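Local structure of G-protein alpha subunit Galpha7 (Naegleria fowleri, 6NE6) at residues I25-R30 / E151-A156; R221-L226 / A264-E269; M58-A63 / F125-S130; M9-L14 / G196-L201. The protein probably binds and hydrolyses GTP as the alpha subunit of a heterotrimeric G protein, relaying signals by switching between its nucleotide states. All blocks are in the same frame, centred on the assembly; numbering follows the deposited sequence.

How the contacts relate
The four contacts run from the Ras-like sheet out to the all-helical part of this G-alpha fold. Contact 4 pairs strand 10-16 with strand 199-205; the first of these leads into a probable P-loop, and then into the helix of contact 1, whose Phe-26 CB lies 3.9 Å from Leu-14 CD1 of contact 4. Contact 1 joins the two parts of the molecule and touches contact 3 through Arg-155 O and Ser-130 OG, 3.1 Å apart and probably hydrogen-bonded. Contacts 2 and 3 share a bound ethanediol that is also hydrogen-bonded to Asp-19 of the presumed P-loop. The centres of contacts 3 and 4 are about 35 Å apart, on opposite sides of the chain's centre.

Contact 1: residues I25-R30 / E151-A156; sequences IFKQMR and EDVVRA
Lys-27 on helix 22-32 and Val-154 on helix 150-154 mark the closest approach of the two backbones, with their CA atoms 6.0 Å apart. In the G-alpha fold, this joins the helix that follows the probable P-loop of the Ras-like domain to the last helix of the helical domain, before the chain returns to the sheet. Lys-27 supplies the polar part of the contact. Its chain runs straight through chi2 and then bends at chi3 (-68°), which turns the ammonium group onto a cluster of backbone carbonyls. NZ donates to Val-153 O at 3.0 Å, approaching in the carbonyl plane, and to Val-154 O at 3.1 Å from well above the plane of that carbonyl, 60° out of it. The second bond is not on a lone pair, and is probably more electrostatic in character. The lysine charge would be expected to offset part of the partial negative charge of carbonyls in the C-terminal part of helix 150-154. Beside this polar grip, Gln-28 crosses Val-154 at about a right angle, its CD 4.0 Å from Val-154 CG1. The amide of Gln-28 is held from elsewhere, NE2 donating to Ala-305 O, so that the valine branch meets a group whose orientation is already fixed. Phe-37 touches both Lys-27 and Val-153. On the side turned from helix 22-32, Arg-155 NE reaches back one turn to Glu-151 OE2 in a salt bridge of 3.1 Å. Val-153 O accepts a second bond, 3.1 Å long, from Ala-156 N.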
loop_
_atom_site.group_PDB
_atom_site.type_symbol
_atom_site.label_atom_id
_atom_site.label_comp_id
_atom_site.label_asym_id
_atom_site.label_seq_id
_atom_site.Cartn_x
_atom_site.Cartn_y
_atom_site.Cartn_z
ATOM N N ILE A 25 -4.982 3.243 3.835
ATOM C CA ILE A 25 -5.507 3.928 5.007
ATOM C C ILE A 25 -6.557 4.946 4.596
ATOM O O ILE A 25 -7.626 5.037 5.211
ATOM C CB ILE A 25 -4.367 4.600 5.792
ATOM C CG1 ILE A 25 -3.431 3.526 6.335
ATOM C CG2 ILE A 25 -4.940 5.432 6.920
ATOM C CD1 ILE A 25 -2.287 4.088 7.165
ATOM N N PHE A 26 -6.254 5.746 3.566
ATOM C CA PHE A 26 -7.198 6.784 3.162
ATOM C C PHE A 26 -8.495 6.166 2.653
ATOM O O PHE A 26 -9.587 6.631 2.990
ATOM C CB PHE A 26 -6.598 7.707 2.096
ATOM C CG PHE A 26 -7.496 8.880 1.770
ATOM C CD1 PHE A 26 -7.438 10.032 2.530
ATOM C CD2 PHE A 26 -8.422 8.810 0.744
ATOM C CE1 PHE A 26 -8.278 11.106 2.267
ATOM C CE2 PHE A 26 -9.270 9.888 0.477
ATOM C CZ PHE A 26 -9.191 11.034 1.248
ATOM N N LYS A 27 -8.395 5.125 1.826
ATOM C CA LYS A 27 -9.604 4.523 1.272
ATOM C C LYS A 27 -10.439 3.859 2.356
ATOM O O LYS A 27 -11.678 3.902 2.308
ATOM C CB LYS A 27 -9.237 3.537 0.163
ATOM C CG LYS A 27 -8.790 4.228 -1.117
ATOM C CD LYS A 27 -8.424 3.213 -2.207
ATOM C CE LYS A 27 -7.163 2.416 -1.845
ATOM N NZ LYS A 27 -6.590 1.737 -3.052
ATOM N N GLN A 28 -9.790 3.249 3.350
ATOM C CA GLN A 28 -10.543 2.686 4.464
ATOM C C GLN A 28 -11.236 3.778 5.261
ATOM O O GLN A 28 -12.374 3.594 5.719
ATOM C CB GLN A 28 -9.628 1.871 5.372
ATOM C CG GLN A 28 -9.099 0.613 4.727
ATOM C CD GLN A 28 -10.109 -0.531 4.691
ATOM O OE1 GLN A 28 -11.283 -0.349 4.337
ATOM N NE2 GLN A 28 -9.651 -1.724 5.055
ATOM N N MET A 29 -10.569 4.926 5.434
ATOM C CA MET A 29 -11.196 6.041 6.139
ATOM C C MET A 29 -12.431 6.529 5.395
ATOM O O MET A 29 -13.451 6.855 6.017
ATOM C CB MET A 29 -10.195 7.185 6.328
ATOM C CG MET A 29 -9.266 7.012 7.535
ATOM S SD MET A 29 -10.117 7.214 9.111
ATOM C CE MET A 29 -10.183 9.002 9.227
ATOM N N ARG A 30 -12.362 6.583 4.060
ATOM C CA ARG A 30 -13.555 6.901 3.275
ATOM C C ARG A 30 -14.699 5.956 3.622
ATOM O O ARG A 30 -15.850 6.389 3.787
ATOM C CB ARG A 30 -13.251 6.830 1.772
ATOM C CG ARG A 30 -12.429 8.000 1.242
ATOM C CD ARG A 30 -12.396 8.013 -0.299
ATOM N NE ARG A 30 -13.744 7.955 -0.872
ATOM C CZ ARG A 30 -14.005 7.900 -2.179
ATOM N NH1 ARG A 30 -13.017 7.919 -3.070
ATOM N NH2 ARG A 30 -15.256 7.828 -2.600
ATOM N N GLU A 151 -14.018 -3.940 -1.908
ATOM C CA GLU A 151 -12.714 -4.503 -1.571
ATOM C C GLU A 151 -11.763 -4.458 -2.765
ATOM O O GLU A 151 -10.560 -4.211 -2.601
ATOM C CB GLU A 151 -12.877 -5.937 -1.058
ATOM C CG GLU A 151 -11.555 -6.580 -0.653
ATOM C CD GLU A 151 -11.728 -7.938 -0.008
ATOM O OE1 GLU A 151 -12.864 -8.453 -0.011
ATOM O OE2 GLU A 151 -10.723 -8.485 0.503
ATOM N N ASP A 152 -12.284 -4.667 -3.978
ATOM C CA ASP A 152 -11.453 -4.519 -5.177
ATOM C C ASP A 152 -10.771 -3.158 -5.223
ATOM O O ASP A 152 -9.591 -3.056 -5.576
ATOM C CB ASP A 152 -12.285 -4.681 -6.448
ATOM C CG ASP A 152 -12.787 -6.098 -6.666
ATOM O OD1 ASP A 152 -12.406 -7.056 -5.935
ATOM O OD2 ASP A 152 -13.594 -6.241 -7.606
ATOM N N VAL A 153 -11.509 -2.098 -4.877
ATOM C CA VAL A 153 -10.974 -0.742 -4.978
ATOM C C VAL A 153 -9.948 -0.484 -3.877
ATOM O O VAL A 153 -8.886 0.101 -4.122
ATOM C CB VAL A 153 -12.113 0.292 -4.938
ATOM C CG1 VAL A 153 -11.530 1.725 -4.888
ATOM C CG2 VAL A 153 -13.040 0.137 -6.150
ATOM N N VAL A 154 -10.251 -0.910 -2.656
ATOM C CA VAL A 154 -9.325 -0.744 -1.535
ATOM C C VAL A 154 -7.989 -1.404 -1.848
ATOM O O VAL A 154 -6.926 -0.881 -1.505
ATOM C CB VAL A 154 -9.951 -1.316 -0.253
ATOM C CG1 VAL A 154 -8.943 -1.352 0.906
ATOM C CG2 VAL A 154 -11.186 -0.507 0.142
ATOM N N ARG A 155 -8.023 -2.546 -2.523
ATOM C CA ARG A 155 -6.802 -3.291 -2.808
ATOM C C ARG A 155 -6.051 -2.797 -4.042
ATOM O O ARG A 155 -4.933 -3.261 -4.285
ATOM C CB ARG A 155 -7.144 -4.770 -2.969
ATOM C CG ARG A 155 -7.468 -5.449 -1.655
ATOM C CD ARG A 155 -7.576 -6.930 -1.854
ATOM N NE ARG A 155 -7.909 -7.658 -0.635
ATOM C CZ ARG A 155 -7.026 -8.311 0.115
ATOM N NH1 ARG A 155 -5.741 -8.326 -0.220
ATOM N NH2 ARG A 155 -7.434 -8.968 1.189
ATOM N N ALA A 156 -6.620 -1.882 -4.817
ATOM C CA ALA A 156 -5.987 -1.398 -6.037
ATOM C C ALA A 156 -5.087 -0.215 -5.712
ATOM O O ALA A 156 -5.566 0.823 -5.247
ATOM C CB ALA A 156 -7.038 -0.982 -7.057
#

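Contact 2: residues R221-L226 / A264-E269; sequences RMKESL and ADTFEE. With EDO (1,2-ethanediol), chain D.
Both sides of the Phe-267 ring are engaged: Thr-266 CG2 lies 3.4 Å above one face, offset toward the rim, and Lys-223 approaches obliquely on that side, while Met-222 and Leu-226 of the same helix 221-235 come obliquely on the other. Met-222 crosses the ring at about a right angle, its CG anti to the backbone N (chi1 -175°), and sets SD 3.6 Å from Phe-267 CE2 in an oblique Met-aromatic contact. Lys-223 and Phe-267 run past each other in opposite directions, CG of the lysine 3.7 Å from CE1 of the ring; the extended chain stays on the Thr-266 CG2 side, and NZ, too far from the ring for more than a weak cation-pi attraction, makes a weak hydrogen bond of 3.2 Å with Thr-266 O. Leu-226 and Phe-267 point at each other, CD1 of the leucine 4.0 Å from Phe-267 CE1. Ile-284 on Met-222 and Met-287 on Phe-267, both from helix 277-291, extend this apolar cluster. The second flat group, the Arg-221 guanidinium, faces away from the loop: ethanediol, probably from the crystallisation liquor, sits at its edge, O1 accepting from NH1 (3.1 Å) and NH2 (3.0 Å), and Asp-19 of the presumed P-loop forms a salt bridge with it. Phe-267 thus anchors the loop between helices 250-258 and 277-291 to helix 221-235, on a flank of the Ras-like domain of the G-alpha fold.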
loop_
_atom_site.group_PDB
_atom_site.type_symbol
_atom_site.label_atom_id
_atom_site.label_comp_id
_atom_site.label_asym_id
_atom_site.label_seq_id
_atom_site.Cartn_x
_atom_site.Cartn_y
_atom_site.Cartn_z
ATOM N N ARG A 221 14.203 -2.725 0.225
ATOM C CA ARG A 221 13.173 -1.707 0.446
ATOM C C ARG A 221 13.187 -1.182 1.877
ATOM O O ARG A 221 13.018 0.022 2.103
ATOM C CB ARG A 221 11.784 -2.261 0.127
ATOM C CG ARG A 221 11.498 -2.398 -1.360
ATOM C CD ARG A 221 9.997 -2.555 -1.619
ATOM N NE ARG A 221 9.738 -2.773 -3.049
ATOM C CZ ARG A 221 8.527 -2.756 -3.596
ATOM N NH1 ARG A 221 7.461 -2.523 -2.836
ATOM N NH2 ARG A 221 8.385 -2.960 -4.902
ATOM N N MET A 222 13.318 -2.074 2.864
ATOM C CA MET A 222 13.277 -1.612 4.244
ATOM C C MET A 222 14.523 -0.815 4.601
ATOM O O MET A 222 14.437 0.180 5.334
ATOM C CB MET A 222 13.094 -2.795 5.199
ATOM C CG MET A 222 12.915 -2.345 6.642
ATOM S SD MET A 222 12.381 -3.667 7.744
ATOM C CE MET A 222 10.634 -3.731 7.351
ATOM N N LYS A 223 15.692 -1.225 4.092
ATOM C CA LYS A 223 16.894 -0.428 4.326
ATOM C C LYS A 223 16.748 0.960 3.732
ATOM O O LYS A 223 17.173 1.951 4.342
ATOM C CB LYS A 223 18.127 -1.129 3.761
ATOM C CG LYS A 223 18.464 -2.379 4.554
ATOM C CD LYS A 223 19.727 -3.045 4.066
ATOM C CE LYS A 223 20.012 -4.266 4.919
ATOM N NZ LYS A 223 21.216 -4.987 4.435
ATOM N N GLU A 224 16.123 1.057 2.556
ATOM C CA GLU A 224 15.938 2.368 1.943
ATOM C C GLU A 224 14.933 3.195 2.738
ATOM O O GLU A 224 15.148 4.393 2.962
ATOM C CB GLU A 224 15.508 2.200 0.486
ATOM C CG GLU A 224 15.179 3.493 -0.258
ATOM C CD GLU A 224 16.401 4.357 -0.515
ATOM O OE1 GLU A 224 17.541 3.857 -0.383
ATOM O OE2 GLU A 224 16.214 5.545 -0.854
ATOM N N SER A 225 13.846 2.563 3.193
ATOM C CA SER A 225 12.842 3.284 3.969
ATOM C C SER A 225 13.415 3.777 5.291
ATOM O O SER A 225 13.110 4.892 5.725
ATOM C CB SER A 225 11.623 2.399 4.222
ATOM O OG SER A 225 10.972 2.062 3.009
ATOM N N LEU A 226 14.233 2.956 5.955
ATOM C CA LEU A 226 14.899 3.414 7.176
ATOM C C LEU A 226 15.779 4.628 6.904
ATOM O O LEU A 226 15.777 5.592 7.679
ATOM C CB LEU A 226 15.745 2.289 7.765
ATOM C CG LEU A 226 14.990 1.231 8.554
ATOM C CD1 LEU A 226 15.862 -0.027 8.628
ATOM C CD2 LEU A 226 14.658 1.767 9.956
ATOM N N ALA A 264 16.684 -12.138 9.419
ATOM C CA ALA A 264 18.143 -12.112 9.481
ATOM C C ALA A 264 18.802 -12.215 8.112
ATOM O O ALA A 264 19.992 -11.890 7.989
ATOM C CB ALA A 264 18.655 -13.239 10.378
ATOM N N ASP A 265 18.075 -12.676 7.090
ATOM C CA ASP A 265 18.619 -12.690 5.739
ATOM C C ASP A 265 18.721 -11.294 5.144
ATOM O O ASP A 265 19.448 -11.108 4.162
ATOM C CB ASP A 265 17.776 -13.591 4.831
ATOM C CG ASP A 265 18.101 -15.064 5.013
ATOM O OD1 ASP A 265 19.222 -15.376 5.470
ATOM O OD2 ASP A 265 17.247 -15.917 4.694
ATOM N N THR A 266 17.999 -10.320 5.700
ATOM C CA THR A 266 18.160 -8.906 5.383
ATOM C C THR A 266 18.975 -8.155 6.425
ATOM O O THR A 266 19.824 -7.338 6.066
ATOM C CB THR A 266 16.799 -8.216 5.269
ATOM O OG1 THR A 266 15.990 -8.905 4.309
ATOM C CG2 THR A 266 16.987 -6.751 4.846
ATOM N N PHE A 267 18.702 -8.379 7.708
ATOM C CA PHE A 267 19.348 -7.643 8.796
ATOM C C PHE A 267 20.151 -8.619 9.650
ATOM O O PHE A 267 19.609 -9.260 10.559
ATOM C CB PHE A 267 18.312 -6.891 9.626
ATOM C CG PHE A 267 17.605 -5.808 8.858
ATOM C CD1 PHE A 267 18.202 -4.572 8.681
ATOM C CD2 PHE A 267 16.354 -6.031 8.305
ATOM C CE1 PHE A 267 17.568 -3.582 7.972
ATOM C CE2 PHE A 267 15.717 -5.039 7.597
ATOM C CZ PHE A 267 16.331 -3.814 7.426
ATOM N N GLU A 268 21.452 -8.705 9.372
ATOM C CA GLU A 268 22.310 -9.649 10.076
ATOM C C GLU A 268 22.386 -9.372 11.570
ATOM O O GLU A 268 22.757 -10.270 12.331
ATOM C CB GLU A 268 23.716 -9.621 9.478
ATOM C CG GLU A 268 23.787 -10.125 8.046
ATOM C CD GLU A 268 25.219 -10.325 7.581
ATOM O OE1 GLU A 268 26.140 -10.142 8.406
ATOM O OE2 GLU A 268 25.425 -10.668 6.397
ATOM N N GLU A 269 22.056 -8.155 12.008
ATOM C CA GLU A 269 22.056 -7.840 13.429
ATOM C C GLU A 269 20.857 -8.422 14.173
ATOM O O GLU A 269 20.868 -8.431 15.409
ATOM C CB GLU A 269 22.098 -6.321 13.633
HETATM C C1 EDO D . 4.614 -2.966 -5.936
HETATM O O1 EDO D . 5.540 -2.112 -5.250
HETATM C C2 EDO D . 5.322 -3.640 -7.104
HETATM O O2 EDO D . 6.392 -4.445 -6.592
#

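Contact 3: residues M58-A63 / F125-S130; sequences MVLIQA and FQIEDS. With EDO (1,2-ethanediol), chain D.
Ala-63 and Phe-125 fit as a small knob on a flat plate: the methyl CB stands 3.6 Å from the centroid of the phenyl ring and only 5° off its normal, a CH-pi contact over the middle of the face. All six ring carbons are nearly equally far from this methyl. One turn earlier on the helix, Val-59 is the bump that enters a shallow hollow formed by segment 125-130. Its CG1 presses against Ile-127 CG1 at 3.5 Å and meets Phe-125 CB at 4.1 Å, while CG2 rests 3.6 Å from the carbonyl oxygen Gln-126 O. An inverse gamma turn centred on Gln-126, closed by a weak bond from Ile-127 N to Phe-125 O, probably shapes the hollow by bringing the residues before and after it round the valine. Next to the valine, Leu-60 CD2 and Ile-127 CD1 touch at 3.5 Å, the two side chains crossing at about a right angle. Ile-127 extends chi2 to 169°, carrying CD1 out to the leucine. No hydrogen bond crosses between the two segments, whose contact is apolar; the loop is tied to the helix just outside them, by Glu-128 N to Asn-56 OD1. The side chain of Gln-126 leads off from the helix, where OE1 accepts from ethanediol O2 at 3.0 Å. All this lies in the all-helical domain of the G-alpha fold, where the loop before helix 131-136 packs on long helix 39-66. Leu-60 also touches Ile-115 and Met-119, and Ala-63 touches Ala-118, so helix 113-120 packs beside the same long helix.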
loop_
_atom_site.group_PDB
_atom_site.type_symbol
_atom_site.label_atom_id
_atom_site.label_comp_id
_atom_site.label_asym_id
_atom_site.label_seq_id
_atom_site.Cartn_x
_atom_site.Cartn_y
_atom_site.Cartn_z
ATOM N N MET A 58 2.182 -10.695 -16.115
ATOM C CA MET A 58 3.377 -10.471 -16.921
ATOM C C MET A 58 4.638 -10.623 -16.084
ATOM O O MET A 58 5.618 -11.243 -16.524
ATOM C CB MET A 58 3.333 -9.080 -17.546
ATOM C CG MET A 58 4.618 -8.674 -18.211
ATOM S SD MET A 58 4.956 -9.752 -19.602
ATOM C CE MET A 58 6.017 -8.686 -20.577
ATOM N N VAL A 59 4.632 -10.045 -14.882
ATOM C CA VAL A 59 5.787 -10.139 -13.994
ATOM C C VAL A 59 6.059 -11.590 -13.641
ATOM O O VAL A 59 7.213 -12.035 -13.635
ATOM C CB VAL A 59 5.567 -9.286 -12.733
ATOM C CG1 VAL A 59 6.702 -9.534 -11.720
ATOM C CG2 VAL A 59 5.522 -7.807 -13.110
ATOM N N LEU A 60 5.001 -12.355 -13.358
ATOM C CA LEU A 60 5.176 -13.776 -13.064
ATOM C C LEU A 60 5.751 -14.527 -14.260
ATOM O O LEU A 60 6.625 -15.384 -14.096
ATOM C CB LEU A 60 3.844 -14.387 -12.617
ATOM C CG LEU A 60 3.444 -13.941 -11.202
ATOM C CD1 LEU A 60 1.999 -14.237 -10.889
ATOM C CD2 LEU A 60 4.356 -14.619 -10.172
ATOM N N ILE A 61 5.279 -14.218 -15.473
ATOM C CA ILE A 61 5.829 -14.873 -16.658
ATOM C C ILE A 61 7.314 -14.568 -16.782
ATOM O O ILE A 61 8.135 -15.467 -17.000
ATOM C CB ILE A 61 5.064 -14.442 -17.921
ATOM C CG1 ILE A 61 3.642 -14.985 -17.893
ATOM C CG2 ILE A 61 5.798 -14.939 -19.195
ATOM C CD1 ILE A 61 2.694 -14.271 -18.879
ATOM N N GLN A 62 7.689 -13.296 -16.649
ATOM C CA GLN A 62 9.105 -12.934 -16.718
ATOM C C GLN A 62 9.899 -13.641 -15.627
ATOM O O GLN A 62 11.044 -14.059 -15.848
ATOM C CB GLN A 62 9.285 -11.418 -16.594
ATOM C CG GLN A 62 8.573 -10.608 -17.656
ATOM C CD GLN A 62 8.708 -11.217 -19.027
ATOM O OE1 GLN A 62 9.814 -11.464 -19.514
ATOM N NE2 GLN A 62 7.575 -11.478 -19.659
ATOM N N ALA A 63 9.297 -13.782 -14.446
ATOM C CA ALA A 63 9.966 -14.447 -13.331
ATOM C C ALA A 63 10.272 -15.906 -13.657
ATOM O O ALA A 63 11.328 -16.420 -13.273
ATOM C CB ALA A 63 9.103 -14.345 -12.074
ATOM N N PHE A 125 10.392 -10.360 -6.697
ATOM C CA PHE A 125 9.908 -9.758 -7.931
ATOM C C PHE A 125 8.952 -8.613 -7.619
ATOM O O PHE A 125 8.519 -8.412 -6.478
ATOM C CB PHE A 125 9.234 -10.815 -8.818
ATOM C CG PHE A 125 10.095 -12.014 -9.053
ATOM C CD1 PHE A 125 11.204 -11.929 -9.888
ATOM C CD2 PHE A 125 9.818 -13.224 -8.429
ATOM C CE1 PHE A 125 12.018 -13.022 -10.104
ATOM C CE2 PHE A 125 10.639 -14.328 -8.642
ATOM C CZ PHE A 125 11.738 -14.223 -9.479
ATOM N N GLN A 126 8.618 -7.851 -8.659
ATOM C CA GLN A 126 7.826 -6.636 -8.498
ATOM C C GLN A 126 6.352 -6.948 -8.763
ATOM O O GLN A 126 5.758 -6.571 -9.771
ATOM C CB GLN A 126 8.366 -5.533 -9.406
ATOM C CG GLN A 126 9.835 -5.174 -9.131
ATOM C CD GLN A 126 10.068 -4.663 -7.709
ATOM O OE1 GLN A 126 9.304 -3.839 -7.190
ATOM N NE2 GLN A 126 11.116 -5.170 -7.069
ATOM N N ILE A 127 5.762 -7.630 -7.784
ATOM C CA ILE A 127 4.393 -8.135 -7.830
ATOM C C ILE A 127 3.583 -7.414 -6.760
ATOM O O ILE A 127 4.006 -7.346 -5.603
ATOM C CB ILE A 127 4.367 -9.652 -7.586
ATOM C CG1 ILE A 127 5.166 -10.379 -8.665
ATOM C CG2 ILE A 127 2.941 -10.180 -7.568
ATOM C CD1 ILE A 127 5.407 -11.818 -8.338
ATOM N N GLU A 128 2.426 -6.879 -7.143
ATOM C CA GLU A 128 1.597 -6.149 -6.190
ATOM C C GLU A 128 1.181 -7.058 -5.042
ATOM O O GLU A 128 0.992 -8.265 -5.221
ATOM C CB GLU A 128 0.345 -5.592 -6.874
ATOM C CG GLU A 128 0.642 -4.600 -7.985
ATOM C CD GLU A 128 1.193 -3.285 -7.458
ATOM O OE1 GLU A 128 0.729 -2.840 -6.386
ATOM O OE2 GLU A 128 2.087 -2.705 -8.108
ATOM N N ASP A 129 1.007 -6.460 -3.854
ATOM C CA ASP A 129 0.526 -7.234 -2.708
ATOM C C ASP A 129 -0.801 -7.929 -3.012
ATOM O O ASP A 129 -1.039 -9.049 -2.549
ATOM C CB ASP A 129 0.351 -6.342 -1.473
ATOM C CG ASP A 129 1.667 -5.921 -0.853
ATOM O OD1 ASP A 129 2.728 -6.468 -1.216
ATOM O OD2 ASP A 129 1.624 -5.035 0.018
ATOM N N SER A 130 -1.676 -7.273 -3.778
ATOM C CA SER A 130 -3.018 -7.764 -4.061
ATOM C C SER A 130 -3.071 -8.751 -5.220
ATOM O O SER A 130 -4.169 -9.131 -5.617
ATOM C CB SER A 130 -3.960 -6.590 -4.364
ATOM O OG SER A 130 -3.439 -5.780 -5.411
HETATM C C1 EDO D . 4.614 -2.966 -5.936
HETATM O O1 EDO D . 5.540 -2.112 -5.250
HETATM C C2 EDO D . 5.322 -3.640 -7.104
HETATM O O2 EDO D . 6.392 -4.445 -6.592
#

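Contact 4: residues M9-L14 / G196-L201; sequences MKKILL and GVDSIL
Ile-12 and Leu-201 cross obliquely on one face of a parallel strand pair, CG2 of the isoleucine 3.5 Å from CG of the leucine. Leu-14 comes to the same leucine farther along, its CD2 4.1 Å from Leu-201 CB, which is thus gripped between two residues of strand 10-16. Helix 308-326 packs on this face through Ile-322 and Leu-315. On the other face, Leu-13 CB meets Val-197 CG1 at 3.9 Å, with Ile-200 beside it. Where the pairing starts, Asp-198 turns its carboxylate toward strand 10-16, and OD2 accepts from Lys-11 N at 2.9 Å, met from above the carboxylate plane (45° out). Lys-10 crosses this aspartate at about a right angle, bent at chi3 and chi4 so that NZ curls back to Asp-198 OD1 in a weak salt bridge of 3.4 Å. His-8, apparently of the N-terminal purification tag, also bonds OD1. Lys-11 CB covers Gly-196 O, a buried oxygen without partner in the model. Lys-11 O takes two donors, Asp-198 N at 2.8 Å and Ser-199 N at 3.2 Å, before regular pairing continues from Leu-13 N to Ser-199 O and from Leu-201 N to Leu-13 O. The strand axes are inclined at 27° to each other. Flanked on its other side by strand 173-180, strand 10-16 runs on into the probable P-loop, as is characteristic of the P-loop NTPase core of G-alpha subunits.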
loop_
_atom_site.group_PDB
_atom_site.type_symbol
_atom_site.label_atom_id
_atom_site.label_comp_id
_atom_site.label_asym_id
_atom_site.label_seq_id
_atom_site.Cartn_x
_atom_site.Cartn_y
_atom_site.Cartn_z
ATOM N N MET A 9 -10.036 22.942 12.291
ATOM C CA MET A 9 -10.050 21.525 11.957
ATOM C C MET A 9 -8.638 20.961 12.086
ATOM O O MET A 9 -7.688 21.532 11.543
ATOM C CB MET A 9 -10.578 21.313 10.538
ATOM C CG MET A 9 -10.420 19.889 10.045
ATOM S SD MET A 9 -11.181 19.700 8.409
ATOM C CE MET A 9 -12.907 19.633 8.880
ATOM N N LYS A 10 -8.500 19.840 12.791
ATOM C CA LYS A 10 -7.189 19.220 12.976
ATOM C C LYS A 10 -6.896 18.316 11.787
ATOM O O LYS A 10 -7.521 17.260 11.626
ATOM C CB LYS A 10 -7.140 18.463 14.301
ATOM C CG LYS A 10 -7.377 19.367 15.504
ATOM C CD LYS A 10 -6.906 18.747 16.801
ATOM C CE LYS A 10 -5.400 18.919 16.981
ATOM N NZ LYS A 10 -4.988 20.300 17.350
ATOM N N LYS A 11 -5.942 18.720 10.951
ATOM C CA LYS A 11 -5.660 17.982 9.728
ATOM C C LYS A 11 -4.499 17.023 9.948
ATOM O O LYS A 11 -3.471 17.386 10.530
ATOM C CB LYS A 11 -5.358 18.928 8.563
ATOM C CG LYS A 11 -6.488 19.935 8.304
ATOM C CD LYS A 11 -6.541 20.345 6.840
ATOM C CE LYS A 11 -7.845 21.076 6.518
ATOM N NZ LYS A 11 -7.834 21.564 5.106
ATOM N N ILE A 12 -4.672 15.806 9.447
ATOM C CA ILE A 12 -3.720 14.715 9.611
ATOM C C ILE A 12 -3.242 14.330 8.223
ATOM O O ILE A 12 -4.045 13.882 7.391
ATOM C CB ILE A 12 -4.366 13.518 10.312
ATOM C CG1 ILE A 12 -4.933 13.950 11.671
ATOM C CG2 ILE A 12 -3.376 12.365 10.441
ATOM C CD1 ILE A 12 -5.696 12.842 12.343
ATOM N N LEU A 13 -1.947 14.504 7.974
ATOM C CA LEU A 13 -1.357 14.285 6.660
ATOM C C LEU A 13 -0.745 12.899 6.590
ATOM O O LEU A 13 0.091 12.549 7.425
ATOM C CB LEU A 13 -0.272 15.323 6.370
ATOM C CG LEU A 13 0.540 15.167 5.075
ATOM C CD1 LEU A 13 -0.363 15.287 3.851
ATOM C CD2 LEU A 13 1.672 16.210 5.021
ATOM N N LEU A 14 -1.112 12.143 5.560
ATOM C CA LEU A 14 -0.487 10.849 5.293
ATOM C C LEU A 14 0.777 11.067 4.476
ATOM O O LEU A 14 0.744 11.741 3.441
ATOM C CB LEU A 14 -1.450 9.934 4.535
ATOM C CG LEU A 14 -2.648 9.400 5.317
ATOM C CD1 LEU A 14 -3.666 8.816 4.345
ATOM C CD2 LEU A 14 -2.194 8.328 6.316
ATOM N N GLY A 196 -2.727 23.983 6.676
ATOM C CA GLY A 196 -1.915 23.678 7.839
ATOM C C GLY A 196 -2.150 22.265 8.334
ATOM O O GLY A 196 -3.257 21.734 8.265
ATOM N N VAL A 197 -1.082 21.642 8.834
ATOM C CA VAL A 197 -1.091 20.230 9.201
ATOM C C VAL A 197 -0.869 20.117 10.704
ATOM O O VAL A 197 0.145 20.595 11.225
ATOM C CB VAL A 197 -0.020 19.451 8.420
ATOM C CG1 VAL A 197 0.230 18.096 9.034
ATOM C CG2 VAL A 197 -0.441 19.325 6.956
ATOM N N ASP A 198 -1.808 19.481 11.400
ATOM C CA ASP A 198 -1.662 19.307 12.845
ATOM C C ASP A 198 -0.868 18.060 13.218
ATOM O O ASP A 198 -0.177 18.049 14.247
ATOM C CB ASP A 198 -3.044 19.258 13.493
ATOM C CG ASP A 198 -3.827 20.544 13.264
ATOM O OD1 ASP A 198 -3.958 21.334 14.228
ATOM O OD2 ASP A 198 -4.278 20.770 12.111
ATOM N N SER A 199 -0.938 17.013 12.402
ATOM C CA SER A 199 -0.253 15.762 12.693
ATOM C C SER A 199 0.138 15.105 11.378
ATOM O O SER A 199 -0.541 15.280 10.364
ATOM C CB SER A 199 -1.149 14.824 13.515
ATOM O OG SER A 199 -0.517 13.585 13.790
ATOM N N ILE A 200 1.224 14.345 11.413
ATOM C CA ILE A 200 1.708 13.574 10.274
ATOM C C ILE A 200 1.691 12.109 10.673
ATOM O O ILE A 200 2.197 11.759 11.744
ATOM C CB ILE A 200 3.132 14.000 9.881
ATOM C CG1 ILE A 200 3.125 15.409 9.289
ATOM C CG2 ILE A 200 3.779 12.952 8.929
ATOM C CD1 ILE A 200 4.525 16.030 9.233
ATOM N N LEU A 201 1.132 11.264 9.810
ATOM C CA LEU A 201 1.238 9.809 9.936
ATOM C C LEU A 201 2.256 9.370 8.900
ATOM O O LEU A 201 1.959 9.350 7.700
ATOM C CB LEU A 201 -0.098 9.112 9.704
ATOM C CG LEU A 201 -1.290 9.553 10.552
ATOM C CD1 LEU A 201 -2.424 8.560 10.384
ATOM C CD2 LEU A 201 -0.880 9.688 12.023
#